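Local coordinates for enoyl-acyl carrier protein reductase (Uncultured bacterium, PDB 6KIA) that reduces the double bond of enoyl groups carried on acyl carrier protein, probably with NADH as hydride donor, and is associated with resistance to triclosan, at residues H122-K125 with C126-V129; V129-Q132 with R133-G137. One frame throughout, in Å; residues are numbered along the deposited sequence.

Both contacts lie on one long helix, 120-146, and follow each other without a break: contact 1 covers its opening turns, contact 2 the next ones, and V129 belongs to both. Their centres are 11 Å apart. One face of the helix rests on helix 196-219, which meets I123 and R127 in contact 1 and V131, F134 and K135 in contact 2. Near its start the helix is also covered by the loops around P95 to P99 and by helix 101-105. It flanks a largely parallel, dinucleotide-binding core of Rossmann type, and its later turns come near the bound NADH: about 13 Å separates the cofactor from the side chain of R127, but about 5 Å from that of F134.

Contact 1: residues H122-K125 with C126-V129; sequences HIEK and CRAV
H122 and C126, one helical turn apart, meet through a sulfur-aromatic contact. The histidine sends CG anti to its backbone N (chi1 -175°), which carries the imidazole along the helix until C126 SG packs over one face, 3.6 Å from H122 NE2. A compact side chain ending in a polarisable sulfur suits this buried spot, where P101 of helix 101-105 also touches the cysteine. H122 NE2 is hydrogen-bonded to the carbonyl O of P99, which helps fix the ring's rotation. C126 N donates to H122 O at 2.9 Å, the first of four i to i+4 backbone hydrogen bonds. The branched I123 fills a buried site against F90, L118, L200 and M203, while R127 N donates to I123 O. E124, on the exposed side, accepts the N-H of A128 at its backbone O; E124 OE1 stays 5.2 Å from R127 NH1, and the extended R127 instead forms a salt bridge to E207 of helix 196-219. K125 accepts the N-H of V129 and bends at chi3 (-30°), bringing NZ in plane to the ND1 edge of the H122 ring. Since NE2 faces a carbonyl O, it probably carries a proton; in a neutral ring, ND1 beside the lysine would then be the unprotonated nitrogen.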
ATOM      1  N   HIS A 122      21.650   6.164  20.571  1.00 29.21           N
ATOM      2  CA  HIS A 122      22.343   5.677  19.390  1.00 31.67           C
ATOM      3  C   HIS A 122      21.355   5.496  18.232  1.00 35.41           C
ATOM      4  O   HIS A 122      21.667   5.827  17.083  1.00 34.33           O
ATOM      5  CB  HIS A 122      23.074   4.363  19.660  1.00 35.31           C
ATOM      6  CG  HIS A 122      23.898   3.898  18.502  1.00 39.38           C
ATOM      7  ND1 HIS A 122      25.012   4.582  18.061  1.00 39.14           N
ATOM      8  CD2 HIS A 122      23.740   2.854  17.655  1.00 35.34           C
ATOM      9  CE1 HIS A 122      25.527   3.957  17.018  1.00 42.73           C
ATOM     10  NE2 HIS A 122      24.771   2.906  16.748  1.00 35.22           N
ATOM     11  N   ILE A 123      20.160   4.995  18.538  1.00 31.32           N
ATOM     12  CA  ILE A 123      19.168   4.792  17.488  1.00 32.54           C
ATOM     13  C   ILE A 123      18.805   6.135  16.853  1.00 36.53           C
ATOM     14  O   ILE A 123      18.586   6.218  15.643  1.00 28.45           O
ATOM     15  CB  ILE A 123      17.915   4.075  18.017  1.00 29.65           C
ATOM     16  CG1 ILE A 123      18.216   2.584  18.199  1.00 29.98           C
ATOM     17  CG2 ILE A 123      16.738   4.222  17.041  1.00 24.38           C
ATOM     18  CD1 ILE A 123      17.161   1.852  18.949  1.00 34.50           C
ATOM     19  N   GLU A 124      18.744   7.183  17.668  1.00 34.10           N
ATOM     20  CA  GLU A 124      18.447   8.520  17.166  1.00 33.39           C
ATOM     21  C   GLU A 124      19.571   9.018  16.252  1.00 32.91           C
ATOM     22  O   GLU A 124      19.324   9.642  15.201  1.00 36.11           O
ATOM     23  CB  GLU A 124      18.240   9.494  18.326  1.00 42.69           C
ATOM     24  CG  GLU A 124      18.044  10.941  17.883  1.00 54.10           C
ATOM     25  CD  GLU A 124      16.928  11.097  16.861  1.00 65.47           C
ATOM     26  OE1 GLU A 124      15.806  10.612  17.117  1.00 67.68           O
ATOM     27  OE2 GLU A 124      17.175  11.705  15.797  1.00 69.67           O
ATOM     28  N   LYS A 125      20.810   8.745  16.651  1.00 32.68           N
ATOM     29  CA  LYS A 125      21.945   9.058  15.782  1.00 38.45           C
ATOM     30  C   LYS A 125      21.836   8.385  14.408  1.00 38.85           C
ATOM     31  O   LYS A 125      22.041   9.007  13.349  1.00 33.16           O
ATOM     32  CB  LYS A 125      23.242   8.667  16.471  1.00 46.07           C
ATOM     33  CG  LYS A 125      24.506   9.049  15.726  1.00 59.48           C
ATOM     34  CD  LYS A 125      25.729   8.724  16.568  1.00 64.61           C
ATOM     35  CE  LYS A 125      25.400   8.832  18.057  1.00 69.88           C
ATOM     36  NZ  LYS A 125      26.357   8.104  18.931  1.00 71.64           N
ATOM     37  N   CYS A 126      21.486   7.110  14.436  1.00 35.94           N
ATOM     38  CA  CYS A 126      21.257   6.349  13.205  1.00 37.43           C
ATOM     39  C   CYS A 126      20.089   6.889  12.368  1.00 32.59           C
ATOM     40  O   CYS A 126      20.165   6.936  11.129  1.00 27.94           O
ATOM     41  CB  CYS A 126      21.023   4.870  13.532  1.00 41.11           C
ATOM     42  SG  CYS A 126      22.450   4.032  14.275  1.00 31.58           S
ATOM     43  N   ARG A 127      19.001   7.262  13.037  1.00 24.69           N
ATOM     44  CA  ARG A 127      17.833   7.815  12.359  1.00 24.78           C
ATOM     45  C   ARG A 127      18.224   9.080  11.620  1.00 30.00           C
ATOM     46  O   ARG A 127      17.815   9.279  10.474  1.00 27.49           O
ATOM     47  CB  ARG A 127      16.691   8.109  13.350  1.00 27.43           C
ATOM     48  CG  ARG A 127      15.366   8.527  12.699  1.00 28.88           C
ATOM     49  CD  ARG A 127      14.206   8.582  13.688  1.00 32.85           C
ATOM     50  NE  ARG A 127      12.923   8.360  13.011  1.00 47.56           N
ATOM     51  CZ  ARG A 127      11.738   8.272  13.618  1.00 48.37           C
ATOM     52  NH1 ARG A 127      11.652   8.403  14.936  1.00 47.21           N
ATOM     53  NH2 ARG A 127      10.632   8.060  12.897  1.00 37.60           N
ATOM     54  N   ALA A 128      19.002   9.942  12.283  1.00 31.00           N
ATOM     55  CA  ALA A 128      19.476  11.181  11.660  1.00 29.53           C
ATOM     56  C   ALA A 128      20.326  10.911  10.429  1.00 32.03           C
ATOM     57  O   ALA A 128      20.118  11.534   9.373  1.00 30.61           O
ATOM     58  CB  ALA A 128      20.259  12.028  12.656  1.00 25.71           C
ATOM     59  N   VAL A 129      21.293  10.005  10.560  1.00 28.71           N
ATOM     60  CA  VAL A 129      22.092   9.630   9.394  1.00 30.87           C
ATOM     61  C   VAL A 129      21.211   9.108   8.228  1.00 35.71           C
ATOM     62  O   VAL A 129      21.343   9.562   7.081  1.00 31.21           O
ATOM     63  CB  VAL A 129      23.165   8.587   9.770  1.00 28.34           C
ATOM     64  CG1 VAL A 129      23.831   8.024   8.521  1.00 35.93           C
ATOM     65  CG2 VAL A 129      24.191   9.221  10.708  1.00 31.45           C
TER

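Contact 2: residues V129-Q132 with R133-G137; sequences VGVQ and RFKDG
The guanidinium of R133 turns one face to the carbonyl O of G130, which lies 4.0 Å above its plane and offset toward the rim. A bend at chi3 folds the long chain back to lay that face there, while NH2 meets D93 in a salt bridge and NH1 hydrogen-bonds to the carbonyl O of M87. The motif is a regular alpha-helix: R133 N bonds to V129 O at 2.9 Å and F134 N to G130 O at 3.0 Å. G130 is buried, and having no side chain it takes little room beside the folded arginine. The aromatic F134 suits its buried place, packing against L86, A88 and T212, with the dinucleotide nearby. K135 extends beside V131 in the same direction: its aliphatic stem passes over V131 O, and K135 CE reaches V131 CG1 at 3.9 Å. Q132 and D136, polar residues on the exposed side, form an i to i+4 pair in which the amide and carboxylate planes stand 39° apart. The glutamine bends at chi2 (63°) to bring the edge of its amide toward the acid, and Q132 NE2 donates to D136 OD1 at 2.8 Å through a bent bond (142° at the hydrogen), arriving from above the carboxylate plane.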
ATOM      1  N   VAL A 129      21.293  10.005  10.560  1.00 28.71           N
ATOM      2  CA  VAL A 129      22.092   9.630   9.394  1.00 30.87           C
ATOM      3  C   VAL A 129      21.211   9.108   8.228  1.00 35.71           C
ATOM      4  O   VAL A 129      21.343   9.562   7.081  1.00 31.21           O
ATOM      5  CB  VAL A 129      23.165   8.587   9.770  1.00 28.34           C
ATOM      6  CG1 VAL A 129      23.831   8.024   8.521  1.00 35.93           C
ATOM      7  CG2 VAL A 129      24.191   9.221  10.708  1.00 31.45           C
ATOM      8  N   GLY A 130      20.278   8.205   8.522  1.00 35.67           N
ATOM      9  CA  GLY A 130      19.434   7.646   7.478  1.00 32.44           C
ATOM     10  C   GLY A 130      18.532   8.670   6.806  1.00 31.13           C
ATOM     11  O   GLY A 130      18.331   8.651   5.580  1.00 33.03           O
ATOM     12  N   VAL A 131      17.971   9.562   7.612  1.00 26.30           N
ATOM     13  CA  VAL A 131      17.039  10.546   7.089  1.00 29.31           C
ATOM     14  C   VAL A 131      17.781  11.529   6.208  1.00 29.63           C
ATOM     15  O   VAL A 131      17.284  11.916   5.132  1.00 30.59           O
ATOM     16  CB  VAL A 131      16.308  11.308   8.224  1.00 31.21           C
ATOM     17  CG1 VAL A 131      15.645  12.562   7.684  1.00 33.99           C
ATOM     18  CG2 VAL A 131      15.266  10.415   8.884  1.00 35.87           C
ATOM     19  N   GLN A 132      18.993  11.904   6.620  1.00 26.81           N
ATOM     20  CA  GLN A 132      19.738  12.859   5.818  1.00 27.02           C
ATOM     21  C   GLN A 132      20.220  12.210   4.519  1.00 23.45           C
ATOM     22  O   GLN A 132      20.226  12.853   3.461  1.00 28.08           O
ATOM     23  CB  GLN A 132      20.927  13.408   6.610  1.00 27.34           C
ATOM     24  CG  GLN A 132      21.676  14.537   5.899  1.00 28.34           C
ATOM     25  CD  GLN A 132      20.800  15.751   5.698  1.00 38.81           C
ATOM     26  OE1 GLN A 132      20.350  16.372   6.669  1.00 39.02           O
ATOM     27  NE2 GLN A 132      20.533  16.091   4.440  1.00 38.89           N
ATOM     28  N   ARG A 133      20.569  10.930   4.588  1.00 23.65           N
ATOM     29  CA  ARG A 133      20.881  10.179   3.382  1.00 23.79           C
ATOM     30  C   ARG A 133      19.719  10.191   2.395  1.00 25.11           C
ATOM     31  O   ARG A 133      19.928  10.436   1.200  1.00 24.66           O
ATOM     32  CB  ARG A 133      21.247   8.735   3.717  1.00 25.62           C
ATOM     33  CG  ARG A 133      21.501   7.900   2.481  1.00 29.51           C
ATOM     34  CD  ARG A 133      21.854   6.457   2.815  1.00 28.88           C
ATOM     35  NE  ARG A 133      20.825   5.795   3.614  1.00 23.45           N
ATOM     36  CZ  ARG A 133      19.611   5.486   3.179  1.00 26.48           C
ATOM     37  NH1 ARG A 133      19.242   5.806   1.934  1.00 26.06           N
ATOM     38  NH2 ARG A 133      18.758   4.880   4.000  1.00 28.65           N
ATOM     39  N   PHE A 134      18.513   9.911   2.892  1.00 25.91           N
ATOM     40  CA  PHE A 134      17.336   9.891   2.013  1.00 20.95           C
ATOM     41  C   PHE A 134      17.024  11.270   1.420  1.00 30.17           C
ATOM     42  O   PHE A 134      16.741  11.381   0.219  1.00 27.51           O
ATOM     43  CB  PHE A 134      16.105   9.351   2.744  1.00 22.30           C
ATOM     44  CG  PHE A 134      14.940   9.087   1.831  1.00 23.32           C
ATOM     45  CD1 PHE A 134      14.859   7.899   1.104  1.00 23.96           C
ATOM     46  CD2 PHE A 134      13.920  10.020   1.699  1.00 23.78           C
ATOM     47  CE1 PHE A 134      13.772   7.673   0.248  1.00 22.05           C
ATOM     48  CE2 PHE A 134      12.831   9.782   0.856  1.00 26.91           C
ATOM     49  CZ  PHE A 134      12.767   8.610   0.134  1.00 21.55           C
ATOM     50  N   LYS A 135      17.084  12.321   2.239  1.00 30.07           N
ATOM     51  CA  LYS A 135      16.867  13.679   1.724  1.00 29.00           C
ATOM     52  C   LYS A 135      17.890  14.077   0.664  1.00 30.12           C
ATOM     53  O   LYS A 135      17.543  14.695  -0.353  1.00 26.20           O
ATOM     54  CB  LYS A 135      16.901  14.705   2.853  1.00 35.99           C
ATOM     55  CG  LYS A 135      15.715  14.648   3.816  1.00 39.93           C
ATOM     56  CD  LYS A 135      15.905  15.734   4.870  1.00 49.25           C
ATOM     57  CE  LYS A 135      14.745  15.828   5.836  1.00 57.73           C
ATOM     58  NZ  LYS A 135      15.022  16.862   6.872  1.00 62.56           N
ATOM     59  N   ASP A 136      19.149  13.735   0.912  1.00 30.41           N
ATOM     60  CA  ASP A 136      20.220  14.038  -0.028  1.00 31.30           C
ATOM     61  C   ASP A 136      19.981  13.277  -1.344  1.00 28.22           C
ATOM     62  O   ASP A 136      20.183  13.814  -2.446  1.00 30.12           O
ATOM     63  CB  ASP A 136      21.586  13.665   0.574  1.00 32.01           C
ATOM     64  CG  ASP A 136      22.030  14.626   1.687  1.00 32.33           C
ATOM     65  OD1 ASP A 136      21.433  15.712   1.843  1.00 38.25           O
ATOM     66  OD2 ASP A 136      22.992  14.293   2.403  1.00 41.46           O
ATOM     67  N   GLY A 137      19.529  12.030  -1.218  1.00 28.25           N
ATOM     68  CA  GLY A 137      19.139  11.249  -2.379  1.00 27.56           C
ATOM     69  C   GLY A 137      18.009  11.897  -3.168  1.00 30.00           C
ATOM     70  O   GLY A 137      18.084  12.020  -4.397  1.00 25.81           O
TER